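Local coordinates for pesticidal crystal protein Cry4Aa (Bacillus thuringiensis, PDB 2C9K) that kills mosquito larvae by binding to midgut epithelial cells and causing their colloid-osmotic lysis, through receptor recognition and pore formation, at residues I220-Y225 and D284-R289. Sequence-based numbering, arbitrary orientation.
Sequences INWNTY and DSLTRR
The indole of Trp-222 carries Leu-286 on one face and Thr-287 at its edge. Leu-286 CD1 sits nearly above the six-membered ring, 3.8 Å from its centroid, in a CH-pi contact displaced toward the rim of the indole. There the same methyl comes within 3.6 Å of Trp-222 CH2. Leu-286 CB follows at 3.8 Å from Trp-222 CZ2, so the leucine meets the benzene half with both its root and one methyl. Near the plane of the same ring, Thr-287 CG2 approaches Trp-222 CZ2 at 4.3 Å, while its hydroxyl bonds back to the carbonyl of Glu-283 as the chain leaves helix 279-286.

The indole reaches across from the first turn of helix 222-240 because chi1 of 177° swings its CG away from the backbone N. That turn is N-capped by Asn-221, whose OD1 accepts from Thr-224 N at 3.0 Å, the donor standing 49° out of the carbonyl plane. Across from it, Leu-286 is the last residue of helix 279-286 and Thr-287 the first beyond it; Val-266 and Leu-440, on strands 262-267 and 432-440, add apolar contacts to Trp-222 and Leu-286, respectively.

The pair illustrates how an amphipathic ring can join two parts of a toxin: a residue of the N-terminal, helical domain of the delta-endotoxin fold meets a helix end and the loop after it in the second, beta-rich domain. The benzene half of Trp-222 is held by dispersion and CH-pi attraction, whereas NE1 is satisfied by the Glu-283 carboxylate, a directional bond that should fix the rotation of the buried indole over the leucine.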
# COMPACT_ATOMS: atom_id res chain seq x y z
N ILE A 220 17.56 -18.65 -6.25
CA ILE A 220 16.58 -17.63 -6.60
C ILE A 220 17.02 -16.49 -5.71
O ILE A 220 17.45 -16.73 -4.58
CB ILE A 220 15.15 -18.04 -6.17
CG1 ILE A 220 14.76 -19.35 -6.85
CG2 ILE A 220 14.17 -16.92 -6.52
CD1 ILE A 220 14.75 -19.28 -8.37
N ASN A 221 16.95 -15.25 -6.20
CA ASN A 221 17.37 -14.11 -5.39
C ASN A 221 16.21 -13.43 -4.66
O ASN A 221 15.47 -12.63 -5.26
CB ASN A 221 18.09 -13.08 -6.24
CG ASN A 221 18.78 -12.03 -5.40
OD1 ASN A 221 18.19 -11.51 -4.46
ND2 ASN A 221 20.02 -11.72 -5.74
N TRP A 222 16.07 -13.73 -3.37
CA TRP A 222 15.02 -13.16 -2.54
C TRP A 222 15.04 -11.62 -2.40
O TRP A 222 13.98 -10.99 -2.38
CB TRP A 222 15.07 -13.77 -1.14
CG TRP A 222 14.07 -13.19 -0.20
CD1 TRP A 222 12.77 -13.56 -0.05
CD2 TRP A 222 14.27 -12.07 0.66
NE1 TRP A 222 12.14 -12.74 0.85
CE2 TRP A 222 13.04 -11.81 1.30
CE3 TRP A 222 15.37 -11.25 0.94
CZ2 TRP A 222 12.89 -10.77 2.21
CZ3 TRP A 222 15.21 -10.22 1.85
CH2 TRP A 222 13.98 -10.00 2.48
N ASN A 223 16.22 -11.03 -2.31
CA ASN A 223 16.32 -9.57 -2.17
C ASN A 223 15.79 -8.88 -3.41
O ASN A 223 15.19 -7.81 -3.35
CB ASN A 223 17.76 -9.13 -1.91
CG ASN A 223 17.85 -7.70 -1.40
OD1 ASN A 223 18.92 -7.12 -1.32
ND2 ASN A 223 16.70 -7.13 -1.03
N THR A 224 16.02 -9.51 -4.56
CA THR A 224 15.56 -8.95 -5.82
C THR A 224 14.04 -9.04 -5.85
O THR A 224 13.36 -8.13 -6.29
CB THR A 224 16.17 -9.74 -7.00
OG1 THR A 224 17.59 -9.57 -7.00
CG2 THR A 224 15.58 -9.27 -8.32
N TYR A 225 13.54 -10.15 -5.36
CA TYR A 225 12.11 -10.41 -5.30
C TYR A 225 11.50 -9.35 -4.40
O TYR A 225 10.49 -8.73 -4.73
CB TYR A 225 11.88 -11.81 -4.71
CG TYR A 225 10.44 -12.22 -4.61
CD1 TYR A 225 9.83 -12.97 -5.62
CD2 TYR A 225 9.66 -11.84 -3.53
CE1 TYR A 225 8.49 -13.32 -5.55
CE2 TYR A 225 8.32 -12.18 -3.45
CZ TYR A 225 7.75 -12.92 -4.46
OH TYR A 225 6.42 -13.26 -4.36
N ASP A 284 9.86 -16.52 4.93
CA ASP A 284 9.24 -16.83 6.21
C ASP A 284 9.88 -16.09 7.36
O ASP A 284 9.18 -15.56 8.23
CB ASP A 284 9.31 -18.33 6.50
CG ASP A 284 8.35 -19.14 5.68
OD1 ASP A 284 7.48 -18.53 5.02
OD2 ASP A 284 8.46 -20.39 5.70
N SER A 285 11.21 -16.04 7.38
CA SER A 285 11.88 -15.40 8.49
C SER A 285 12.21 -13.92 8.38
O SER A 285 12.66 -13.33 9.35
CB SER A 285 13.16 -16.17 8.85
OG SER A 285 14.07 -16.19 7.77
N LEU A 286 11.99 -13.31 7.23
CA LEU A 286 12.29 -11.88 7.10
C LEU A 286 11.06 -10.98 6.95
O LEU A 286 11.18 -9.76 7.03
CB LEU A 286 13.27 -11.64 5.94
CG LEU A 286 14.73 -12.02 6.22
CD1 LEU A 286 15.52 -12.14 4.93
CD2 LEU A 286 15.35 -10.96 7.13
N THR A 287 9.89 -11.58 6.74
CA THR A 287 8.67 -10.80 6.59
C THR A 287 7.63 -11.25 7.60
O THR A 287 7.87 -12.20 8.34
CB THR A 287 8.11 -10.92 5.15
OG1 THR A 287 7.90 -12.30 4.83
CG2 THR A 287 9.10 -10.32 4.15
N ARG A 288 6.48 -10.58 7.67
CA ARG A 288 5.47 -10.97 8.64
C ARG A 288 4.27 -11.64 8.01
O ARG A 288 3.79 -11.20 6.97
CB ARG A 288 5.02 -9.74 9.45
CG ARG A 288 6.14 -9.08 10.24
CD ARG A 288 5.73 -7.73 10.82
NE ARG A 288 4.69 -7.85 11.84
CZ ARG A 288 3.95 -6.83 12.26
NH1 ARG A 288 4.13 -5.62 11.75
NH2 ARG A 288 3.02 -7.02 13.18
N ARG A 289 3.79 -12.70 8.64
CA ARG A 289 2.62 -13.41 8.14
C ARG A 289 1.39 -12.50 8.19
O ARG A 289 1.31 -11.60 9.03
CB ARG A 289 2.37 -14.67 8.96
CG ARG A 289 2.93 -15.93 8.32
CD ARG A 289 3.73 -16.74 9.31
NE ARG A 289 2.91 -17.45 10.30
CZ ARG A 289 3.41 -18.03 11.39
NH1 ARG A 289 4.72 -17.98 11.63
NH2 ARG A 289 2.60 -18.65 12.24